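Local atomic coordinates of beta-phenylalanine aminotransferase (Variovorax paradoxus, PDB entry 4AO9), a protein that probably acts as a class-III aminotransferase, moving the amino group of beta-phenylalanine to a keto acid with pyridoxal-5'-phosphate as cofactor. Residues V226-G231 with L257-V262; F242-R247 with L276-D281; M263-A268 with T283-Y288. All coordinates share one frame; numbering follows the deposited sequence.

Interaction 1: V226-G231 with L257-V262. With PLP (pyridoxal-5'-phosphate), chain C.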
loop_
_atom_site.group_PDB
_atom_site.type_symbol
_atom_site.label_atom_id
_atom_site.label_comp_id
_atom_site.label_asym_id
_atom_site.label_seq_id
_atom_site.Cartn_x
_atom_site.Cartn_y
_atom_site.Cartn_z
ATOM N N VAL A 226 -10.054 3.828 -16.873
ATOM C CA VAL A 226 -10.775 2.635 -17.315
ATOM C C VAL A 226 -9.883 1.393 -17.346
ATOM O O VAL A 226 -8.685 1.470 -17.659
ATOM C CB VAL A 226 -11.429 2.890 -18.717
ATOM C CG1 VAL A 226 -10.359 3.017 -19.800
ATOM C CG2 VAL A 226 -12.455 1.801 -19.086
ATOM N N GLU A 227 -10.493 0.252 -17.030
ATOM C CA GLU A 227 -9.876 -1.060 -17.262
ATOM C C GLU A 227 -10.144 -1.488 -18.707
ATOM O O GLU A 227 -11.292 -1.455 -19.137
ATOM C CB GLU A 227 -10.502 -2.102 -16.341
ATOM C CG GLU A 227 -10.309 -1.836 -14.831
ATOM C CD GLU A 227 -11.371 -2.554 -14.023
ATOM O OE1 GLU A 227 -11.147 -3.743 -13.685
ATOM O OE2 GLU A 227 -12.434 -1.936 -13.773
ATOM N N PRO A 228 -9.105 -1.891 -19.466
ATOM C CA PRO A 228 -9.395 -2.343 -20.851
ATOM C C PRO A 228 -10.195 -3.652 -20.904
ATOM O O PRO A 228 -10.804 -3.955 -21.939
ATOM C CB PRO A 228 -8.018 -2.494 -21.498
ATOM C CG PRO A 228 -7.041 -1.876 -20.580
ATOM C CD PRO A 228 -7.666 -1.679 -19.223
ATOM N N MET A 229 -10.173 -4.414 -19.807
ATOM C CA MET A 229 -11.133 -5.480 -19.529
ATOM C C MET A 229 -11.428 -5.354 -18.049
ATOM O O MET A 229 -10.491 -5.347 -17.242
ATOM C CB MET A 229 -10.535 -6.868 -19.811
ATOM C CG MET A 229 -11.469 -8.014 -19.421
ATOM S SD MET A 229 -10.663 -9.614 -19.160
ATOM C CE MET A 229 -9.958 -9.348 -17.529
ATOM N N GLN A 230 -12.697 -5.220 -17.678
ATOM C CA GLN A 230 -13.019 -5.143 -16.249
ATOM C C GLN A 230 -12.780 -6.487 -15.590
ATOM O O GLN A 230 -13.186 -7.533 -16.103
ATOM C CB GLN A 230 -14.443 -4.678 -16.017
ATOM C CG GLN A 230 -14.633 -3.201 -16.293
ATOM C CD GLN A 230 -15.998 -2.707 -15.879
ATOM O OE1 GLN A 230 -16.953 -3.481 -15.733
ATOM N NE2 GLN A 230 -16.108 -1.407 -15.694
ATOM N N GLY A 231 -12.094 -6.445 -14.456
ATOM C CA GLY A 231 -11.710 -7.656 -13.727
ATOM C C GLY A 231 -12.758 -8.062 -12.714
ATOM O O GLY A 231 -13.497 -9.033 -12.916
ATOM N N LEU A 257 -6.128 10.126 -20.642
ATOM C CA LEU A 257 -6.684 8.780 -20.546
ATOM C C LEU A 257 -5.737 7.957 -19.699
ATOM O O LEU A 257 -4.526 7.952 -19.942
ATOM C CB LEU A 257 -6.818 8.129 -21.928
ATOM C CG LEU A 257 -7.287 6.675 -22.017
ATOM C CD1 LEU A 257 -8.742 6.535 -21.554
ATOM C CD2 LEU A 257 -7.121 6.181 -23.456
ATOM N N VAL A 258 -6.284 7.285 -18.691
ATOM C CA VAL A 258 -5.496 6.390 -17.842
ATOM C C VAL A 258 -6.058 4.983 -17.965
ATOM O O VAL A 258 -7.241 4.743 -17.674
ATOM C CB VAL A 258 -5.497 6.846 -16.363
ATOM C CG1 VAL A 258 -4.735 5.844 -15.491
ATOM C CG2 VAL A 258 -4.917 8.255 -16.225
ATOM N N PHE A 259 -5.220 4.065 -18.447
ATOM C CA PHE A 259 -5.583 2.658 -18.422
ATOM C C PHE A 259 -5.089 2.001 -17.140
ATOM O O PHE A 259 -3.877 1.988 -16.846
ATOM C CB PHE A 259 -5.006 1.896 -19.618
ATOM C CG PHE A 259 -5.778 2.046 -20.915
ATOM C CD1 PHE A 259 -7.171 2.106 -20.956
ATOM C CD2 PHE A 259 -5.077 2.053 -22.115
ATOM C CE1 PHE A 259 -7.853 2.202 -22.177
ATOM C CE2 PHE A 259 -5.750 2.165 -23.341
ATOM C CZ PHE A 259 -7.125 2.242 -23.371
ATOM N N ASP A 260 -6.037 1.421 -16.412
ATOM C CA ASP A 260 -5.723 0.583 -15.270
ATOM C C ASP A 260 -5.425 -0.815 -15.802
ATOM O O ASP A 260 -6.345 -1.563 -16.133
ATOM C CB ASP A 260 -6.911 0.583 -14.293
ATOM C CG ASP A 260 -6.661 -0.283 -13.067
ATOM O OD1 ASP A 260 -5.743 -1.126 -13.092
ATOM O OD2 ASP A 260 -7.389 -0.116 -12.076
ATOM N N GLU A 261 -4.136 -1.139 -15.895
ATOM C CA GLU A 261 -3.704 -2.467 -16.353
ATOM C C GLU A 261 -3.145 -3.295 -15.205
ATOM O O GLU A 261 -2.367 -4.229 -15.407
ATOM C CB GLU A 261 -2.718 -2.369 -17.527
ATOM C CG GLU A 261 -3.328 -1.727 -18.785
ATOM C CD GLU A 261 -2.834 -2.363 -20.055
ATOM O OE1 GLU A 261 -3.303 -3.470 -20.371
ATOM O OE2 GLU A 261 -1.959 -1.770 -20.705
ATOM N N VAL A 262 -3.609 -3.008 -13.992
ATOM C CA VAL A 262 -3.174 -3.818 -12.841
ATOM C C VAL A 262 -3.426 -5.301 -13.111
ATOM O O VAL A 262 -2.587 -6.139 -12.797
ATOM C CB VAL A 262 -3.841 -3.348 -11.524
ATOM C CG1 VAL A 262 -3.612 -4.359 -10.388
ATOM C CG2 VAL A 262 -3.329 -1.960 -11.128
HETATM N N1 PLP C . -7.146 -2.268 -10.241
HETATM C C2 PLP C . -7.411 -3.480 -10.728
HETATM C C2A PLP C . -7.952 -3.555 -12.157
HETATM C C3 PLP C . -7.180 -4.620 -9.953
HETATM O O3 PLP C . -7.429 -5.736 -10.445
HETATM C C4 PLP C . -6.673 -4.528 -8.646
HETATM C C4A PLP C . -6.379 -5.752 -7.757
HETATM C C5 PLP C . -6.444 -3.216 -8.171
HETATM C C6 PLP C . -6.692 -2.117 -8.993
HETATM C C5A PLP C . -5.913 -2.965 -6.747
HETATM O O4P PLP C . -4.656 -3.420 -6.468
HETATM P P PLP C . -4.293 -3.676 -4.919
HETATM O O1P PLP C . -5.227 -4.838 -4.409
HETATM O O2P PLP C . -4.580 -2.366 -4.104
HETATM O O3P PLP C . -2.835 -3.993 -4.902
#

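Interaction 2: F242-R247 with L276-D281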
loop_
_atom_site.group_PDB
_atom_site.type_symbol
_atom_site.label_atom_id
_atom_site.label_comp_id
_atom_site.label_asym_id
_atom_site.label_seq_id
_atom_site.Cartn_x
_atom_site.Cartn_y
_atom_site.Cartn_z
ATOM N N PHE A 242 -15.662 1.277 -28.048
ATOM C CA PHE A 242 -15.797 1.986 -26.792
ATOM C C PHE A 242 -14.452 2.540 -26.351
ATOM O O PHE A 242 -14.339 3.730 -26.033
ATOM C CB PHE A 242 -16.373 1.020 -25.747
ATOM C CG PHE A 242 -16.284 1.515 -24.331
ATOM C CD1 PHE A 242 -17.039 2.606 -23.904
ATOM C CD2 PHE A 242 -15.466 0.867 -23.421
ATOM C CE1 PHE A 242 -16.968 3.057 -22.592
ATOM C CE2 PHE A 242 -15.382 1.306 -22.104
ATOM C CZ PHE A 242 -16.134 2.396 -21.681
ATOM N N LEU A 243 -13.434 1.687 -26.330
ATOM C CA LEU A 243 -12.120 2.125 -25.872
ATOM C C LEU A 243 -11.518 3.197 -26.791
ATOM O O LEU A 243 -10.933 4.161 -26.313
ATOM C CB LEU A 243 -11.171 0.943 -25.656
ATOM C CG LEU A 243 -11.592 -0.089 -24.603
ATOM C CD1 LEU A 243 -10.611 -1.252 -24.616
ATOM C CD2 LEU A 243 -11.681 0.532 -23.199
ATOM N N GLN A 244 -11.700 3.047 -28.106
ATOM C CA GLN A 244 -11.278 4.083 -29.048
ATOM C C GLN A 244 -12.047 5.398 -28.838
ATOM O O GLN A 244 -11.461 6.482 -28.926
ATOM C CB GLN A 244 -11.396 3.581 -30.496
ATOM C CG GLN A 244 -10.823 4.522 -31.561
ATOM C CD GLN A 244 -9.334 4.835 -31.385
ATOM O OE1 GLN A 244 -8.560 4.026 -30.856
ATOM N NE2 GLN A 244 -8.928 6.017 -31.850
ATOM N N ALA A 245 -13.340 5.302 -28.542
ATOM C CA ALA A 245 -14.139 6.488 -28.239
ATOM C C ALA A 245 -13.578 7.229 -27.025
ATOM O O ALA A 245 -13.559 8.458 -27.003
ATOM C CB ALA A 245 -15.606 6.127 -28.029
ATOM N N LEU A 246 -13.099 6.484 -26.025
ATOM C CA LEU A 246 -12.495 7.116 -24.848
ATOM C C LEU A 246 -11.206 7.867 -25.189
ATOM O O LEU A 246 -10.997 8.993 -24.739
ATOM C CB LEU A 246 -12.218 6.063 -23.764
ATOM C CG LEU A 246 -13.429 5.290 -23.244
ATOM C CD1 LEU A 246 -13.019 4.468 -22.028
ATOM C CD2 LEU A 246 -14.629 6.188 -22.917
ATOM N N ARG A 247 -10.343 7.240 -25.983
ATOM C CA ARG A 247 -9.103 7.864 -26.406
ATOM C C ARG A 247 -9.393 9.131 -27.209
ATOM O O ARG A 247 -8.821 10.194 -26.942
ATOM C CB ARG A 247 -8.236 6.862 -27.201
ATOM C CG ARG A 247 -6.981 7.455 -27.865
ATOM C CD ARG A 247 -5.885 7.841 -26.858
ATOM N NE ARG A 247 -6.162 9.127 -26.208
ATOM C CZ ARG A 247 -5.469 9.625 -25.185
ATOM N NH1 ARG A 247 -4.456 8.943 -24.649
ATOM N NH2 ARG A 247 -5.811 10.806 -24.674
ATOM N N LEU A 276 -4.359 -4.011 -28.289
ATOM C CA LEU A 276 -5.480 -3.282 -28.898
ATOM C C LEU A 276 -5.032 -2.079 -29.723
ATOM O O LEU A 276 -5.803 -1.551 -30.532
ATOM C CB LEU A 276 -6.471 -2.832 -27.816
ATOM C CG LEU A 276 -7.144 -3.952 -27.016
ATOM C CD1 LEU A 276 -7.936 -3.384 -25.850
ATOM C CD2 LEU A 276 -8.022 -4.850 -27.917
ATOM N N GLY A 277 -3.798 -1.630 -29.501
ATOM C CA GLY A 277 -3.245 -0.473 -30.207
ATOM C C GLY A 277 -3.805 0.867 -29.763
ATOM O O GLY A 277 -3.981 1.776 -30.576
ATOM N N ILE A 278 -4.098 0.991 -28.472
ATOM C CA ILE A 278 -4.572 2.252 -27.906
ATOM C C ILE A 278 -3.606 2.722 -26.828
ATOM O O ILE A 278 -3.335 2.000 -25.857
ATOM C CB ILE A 278 -6.012 2.148 -27.343
ATOM C CG1 ILE A 278 -6.955 1.594 -28.419
ATOM C CG2 ILE A 278 -6.493 3.521 -26.839
ATOM C CD1 ILE A 278 -8.316 1.172 -27.906
ATOM N N ARG A 279 -3.096 3.934 -27.008
ATOM C CA ARG A 279 -2.095 4.517 -26.116
ATOM C C ARG A 279 -2.756 5.408 -25.076
ATOM O O ARG A 279 -3.363 6.416 -25.427
ATOM C CB ARG A 279 -1.074 5.337 -26.915
ATOM C CG ARG A 279 -0.075 6.120 -26.054
ATOM C CD ARG A 279 1.172 5.308 -25.758
ATOM N NE ARG A 279 2.231 5.498 -26.753
ATOM C CZ ARG A 279 3.428 6.042 -26.509
ATOM N NH1 ARG A 279 3.759 6.458 -25.294
ATOM N NH2 ARG A 279 4.309 6.161 -27.493
ATOM N N SER A 280 -2.640 5.040 -23.803
ATOM C CA SER A 280 -3.065 5.932 -22.717
ATOM C C SER A 280 -1.939 6.876 -22.296
ATOM O O SER A 280 -0.760 6.592 -22.491
ATOM C CB SER A 280 -3.556 5.114 -21.523
ATOM O OG SER A 280 -2.542 4.225 -21.074
ATOM N N ASP A 281 -2.323 8.011 -21.711
ATOM C CA ASP A 281 -1.364 8.981 -21.190
ATOM C C ASP A 281 -0.631 8.491 -19.948
ATOM O O ASP A 281 0.550 8.805 -19.761
ATOM C CB ASP A 281 -2.067 10.299 -20.896
ATOM C CG ASP A 281 -2.701 10.881 -22.130
ATOM O OD1 ASP A 281 -1.965 11.531 -22.908
ATOM O OD2 ASP A 281 -3.908 10.662 -22.336
HETATM O O HOH W 1 -5.736 4.345 -30.979
#

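Interaction 3: M263-A268 with T283-Y288. With PLP (pyridoxal-5'-phosphate), chain C.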
loop_
_atom_site.group_PDB
_atom_site.type_symbol
_atom_site.label_atom_id
_atom_site.label_comp_id
_atom_site.label_asym_id
_atom_site.label_seq_id
_atom_site.Cartn_x
_atom_site.Cartn_y
_atom_site.Cartn_z
ATOM N N MET A 263 -4.571 -5.613 -13.699
ATOM C CA MET A 263 -4.853 -6.985 -14.125
ATOM C C MET A 263 -4.489 -7.217 -15.600
ATOM O O MET A 263 -3.846 -8.210 -15.946
ATOM C CB MET A 263 -6.323 -7.305 -13.874
ATOM C CG MET A 263 -6.606 -8.759 -13.754
ATOM S SD MET A 263 -8.264 -8.966 -13.098
ATOM C CE MET A 263 -8.022 -8.946 -11.328
ATOM N N THR A 264 -4.878 -6.304 -16.483
ATOM C CA THR A 264 -4.774 -6.580 -17.924
ATOM C C THR A 264 -3.350 -6.585 -18.492
ATOM O O THR A 264 -3.132 -7.016 -19.639
ATOM C CB THR A 264 -5.660 -5.641 -18.778
ATOM O OG1 THR A 264 -5.216 -4.292 -18.636
ATOM C CG2 THR A 264 -7.130 -5.732 -18.363
ATOM N N SER A 265 -2.365 -6.118 -17.722
ATOM C CA SER A 265 -0.993 -6.110 -18.245
ATOM C C SER A 265 -0.480 -7.514 -18.513
ATOM O O SER A 265 0.410 -7.691 -19.326
ATOM C CB SER A 265 -0.038 -5.382 -17.309
ATOM O OG SER A 265 0.212 -6.188 -16.176
ATOM N N ARG A 266 -1.047 -8.506 -17.831
ATOM C CA ARG A 266 -0.614 -9.899 -18.047
ATOM C C ARG A 266 -1.212 -10.588 -19.262
ATOM O O ARG A 266 -0.808 -11.714 -19.582
ATOM C CB ARG A 266 -0.838 -10.790 -16.814
ATOM C CG ARG A 266 -2.184 -10.685 -16.130
ATOM C CD ARG A 266 -2.224 -11.608 -14.906
ATOM N NE ARG A 266 -2.551 -12.927 -15.393
ATOM C CZ ARG A 266 -2.554 -14.073 -14.717
ATOM N NH1 ARG A 266 -2.231 -14.163 -13.423
ATOM N NH2 ARG A 266 -2.893 -15.161 -15.380
ATOM N N LEU A 267 -2.151 -9.927 -19.937
ATOM C CA LEU A 267 -2.993 -10.607 -20.925
ATOM C C LEU A 267 -2.384 -10.791 -22.306
ATOM O O LEU A 267 -2.969 -11.459 -23.162
ATOM C CB LEU A 267 -4.343 -9.901 -21.048
ATOM C CG LEU A 267 -5.270 -10.059 -19.858
ATOM C CD1 LEU A 267 -6.493 -9.168 -20.065
ATOM C CD2 LEU A 267 -5.659 -11.537 -19.658
ATOM N N ALA A 268 -1.233 -10.176 -22.538
ATOM C CA ALA A 268 -0.532 -10.283 -23.805
ATOM C C ALA A 268 0.923 -9.980 -23.498
ATOM O O ALA A 268 1.214 -9.464 -22.415
ATOM C CB ALA A 268 -1.104 -9.292 -24.824
ATOM N N THR A 283 -0.521 4.711 -17.303
ATOM C CA THR A 283 -0.894 3.326 -17.110
ATOM C C THR A 283 -0.556 2.965 -15.672
ATOM O O THR A 283 0.510 3.335 -15.168
ATOM C CB THR A 283 -0.086 2.423 -18.047
ATOM O OG1 THR A 283 -0.413 2.764 -19.404
ATOM C CG2 THR A 283 -0.409 0.942 -17.807
ATOM N N THR A 284 -1.453 2.223 -15.029
ATOM C CA THR A 284 -1.149 1.680 -13.707
ATOM C C THR A 284 -0.963 0.166 -13.788
ATOM O O THR A 284 -1.567 -0.515 -14.632
ATOM C CB THR A 284 -2.209 2.061 -12.676
ATOM O OG1 THR A 284 -3.494 1.608 -13.126
ATOM C CG2 THR A 284 -2.233 3.591 -12.487
ATOM N N LEU A 285 -0.079 -0.329 -12.920
ATOM C CA LEU A 285 0.310 -1.734 -12.861
ATOM C C LEU A 285 0.302 -2.206 -11.416
ATOM O O LEU A 285 0.376 -1.405 -10.484
ATOM C CB LEU A 285 1.729 -1.896 -13.412
ATOM C CG LEU A 285 1.973 -1.502 -14.861
ATOM C CD1 LEU A 285 3.482 -1.523 -15.127
ATOM C CD2 LEU A 285 1.250 -2.439 -15.819
ATOM N N GLY A 286 0.220 -3.520 -11.238
ATOM C CA GLY A 286 0.247 -4.094 -9.907
ATOM C C GLY A 286 0.259 -5.599 -9.956
ATOM O O GLY A 286 0.710 -6.215 -10.933
ATOM N N LYS A 287 -0.250 -6.178 -8.874
ATOM C CA LYS A 287 -0.373 -7.644 -8.706
ATOM C C LYS A 287 0.968 -8.365 -9.062
ATOM O O LYS A 287 1.963 -8.175 -8.358
ATOM C CB LYS A 287 -1.669 -8.148 -9.365
ATOM C CG LYS A 287 -2.828 -7.662 -8.441
ATOM C CD LYS A 287 -4.130 -8.395 -8.715
ATOM C CE LYS A 287 -5.305 -7.945 -7.834
ATOM N NZ LYS A 287 -6.137 -6.954 -8.557
ATOM N N TYR A 288 1.013 -9.148 -10.131
ATOM C CA TYR A 288 2.166 -10.035 -10.373
ATOM C C TYR A 288 3.501 -9.350 -10.687
ATOM O O TYR A 288 4.555 -9.985 -10.632
ATOM C CB TYR A 288 1.844 -10.995 -11.525
ATOM C CG TYR A 288 1.888 -10.277 -12.861
ATOM C CD1 TYR A 288 0.803 -9.515 -13.295
ATOM C CD2 TYR A 288 3.035 -10.312 -13.665
ATOM C CE1 TYR A 288 0.850 -8.822 -14.489
ATOM C CE2 TYR A 288 3.087 -9.624 -14.878
ATOM C CZ TYR A 288 1.982 -8.888 -15.278
ATOM O OH TYR A 288 2.041 -8.186 -16.453
HETATM N N1 PLP C . -7.146 -2.268 -10.241
HETATM C C2 PLP C . -7.411 -3.480 -10.728
HETATM C C2A PLP C . -7.952 -3.555 -12.157
HETATM C C3 PLP C . -7.180 -4.620 -9.953
HETATM O O3 PLP C . -7.429 -5.736 -10.445
HETATM C C4 PLP C . -6.673 -4.528 -8.646
HETATM C C4A PLP C . -6.379 -5.752 -7.757
HETATM C C5 PLP C . -6.444 -3.216 -8.171
HETATM C C6 PLP C . -6.692 -2.117 -8.993
HETATM C C5A PLP C . -5.913 -2.965 -6.747
HETATM O O4P PLP C . -4.656 -3.420 -6.468
HETATM P P PLP C . -4.293 -3.676 -4.919
HETATM O O1P PLP C . -5.227 -4.838 -4.409
HETATM O O2P PLP C . -4.580 -2.366 -4.104
HETATM O O3P PLP C . -2.835 -3.993 -4.902
HETATM O O HOH W 2 -0.032 -5.404 -13.571
#

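Interaction 1: V226-G231 with L257-V262
The Phe259 ring is covered on both faces. Pro228 CG lies over one, 4.0 Å from Phe259 CD1. Leu257 CD2 covers the opposite face, offset toward the rim. At the ring edge Val226 CG1 comes within 3.5 Å of Phe259 CD1, and Val226 O lies in the ring plane. The Val226 and Phe259 side chains run side by side on the same face of the sheet. Val226 CG1 takes the position between the backbone N and the carbonyl carbon (chi1 69°), which sets it against that edge.

The backbones pair as parallel strands. Val226 N donates to Val258 O at 3.1 Å, and Asp260 N donates to Val226 O at 2.9 Å. Strands 221-226 and 256-260 are neighbours in the central sheet of the PLP-dependent fold type I domain. Helix 240-253 lies between them in the chain, making a beta-alpha-beta crossover.

At the C-terminal ends of the two strands the chain meets the cofactor. Asp260 OD2 faces PLP N1 at 2.8 Å, as the aspartate does in other fold type I enzymes. His180 ND1 and Asn156 ND2 hydrogen-bond the same oxygen. Asp260 OD1 accepts from Val262 N at 3.0 Å, an Asx turn that fixes the carboxylate's rotation. Val262 CG1 sits over one face of the pyridine ring, 3.5 Å from PLP C4. Glu227 OE1 lies beside the methyl carbon PLP C2A. The same oxygen accepts from Gly231 N at 3.0 Å, from above the carboxylate plane, while Glu227 OE2 is held by Tyr179 N.

Interaction 2: F242-R247 with L276-D281
Arg247 and Asp281 form the charged part of the contact. NH1 and NH2 of Arg247 approach end-on and grip one oxygen, Asp281 OD2, at 2.9 and 3.0 Å. Asp281 OD2 offers its syn lone pair to NH2 and is met by NH1 from above the carboxylate plane. The guanidinium and carboxylate planes stand 85° apart. Asp281 OD2 also accepts from Leu257 N, and OD1 forms a salt bridge with Arg301.

Two further links are polar but neutral at the acceptor. Arg247 NH1 donates to Arg279 O at 2.9 Å, in the carbonyl plane and nearly straight (166°). A water donates to both Gln244 OE1 and Gly277 O, while Gln244 NE2 is hydrogen-bonded to Glu248 OE2. Gly277 is the C-prime residue of the Schellman motif that ends helix 272-276.

The apolar part centres on Ile278. Its CD1 meets Leu243 CB at 3.6 Å, and its CG2 lies 3.8 Å from Arg247 CB. Leu243 CD1 touches Leu276 CD1 at 3.6 Å. Arg247 starts with CG opposite the backbone N (chi1 172°), then bends at chi2 and chi3 to pass Ile278 and reach Asp281.

With an alanine in place of this arginine, Asp281 OD2 would probably lose two N-H bonds and the charge facing it, and Arg279 O its NH1 donor. Helix 240-253 is thus joined to the loop before strand 282-286 by charge and packing together. The two arginines probably stabilise the buried Asp281 as a carboxylate.

Interaction 3: M263-A268 with T283-Y288
Ser265 OG is held by two partners. It shares a 2.7 Å hydrogen bond with Tyr288 OH, and a water lies 2.7 Å from it on a second side. That water accepts from Gly286 N at 3.0 Å, so it bridges the serine to the backbone of Gly286. Ser265 OG stands near the plane of the Tyr288 ring, at its edge. The hydroxyl sits between the backbone N and the carbonyl carbon (chi1 74°), which turns it to the tyrosine.

Packing surrounds this polar link. Ser265 CB meets Leu285 CD2 at 3.5 Å. The aliphatic part of Arg266 touches the Tyr288 ring through CB, 3.5 Å from Tyr288 CE1, and through CD. Its guanidinium leads away to Leu423 O, Ser376 and Thr97 O. Phe339 packs edge-to-face with Tyr288.

Next to Tyr288, Lys287 NZ is covalently bound to PLP C4A, with the side chain bent at chi4 (97°) to reach it. NZ also makes a weak hydrogen bond to PLP O3. Met263 CE lies 3.4 Å from PLP O3 and 3.9 Å from Lys287 NZ, so a methyl group packs beside the linkage. Thr320 of the second subunit packs on Lys287.

The covalent bond is consistent with the internal aldimine of PLP enzymes. Ser265 holds the Gly286 backbone through water and the Tyr288 side chain directly, the residues before and after the lysine that carries the cofactor.

From the N terminus, 226-231 comes first. Interaction 1 closes a loop on it at 257-262, with helix 240-253 between. Interaction 2 starts from that helix, inside the loop, and ends beyond it at 276-281, so the two cross. Interaction 3 opens at 263, directly after interaction 1 ends; these two are in series. It closes at 283-288, past interaction 2, which it also crosses. Packing of Phe259 on Ser280 joins interactions 1 and 2. Phe259 O to Thr284 N probably joins interactions 1 and 3 across neighbouring strands. Together they tie helix 240-253 to the central sheet, and the sheet to PLP.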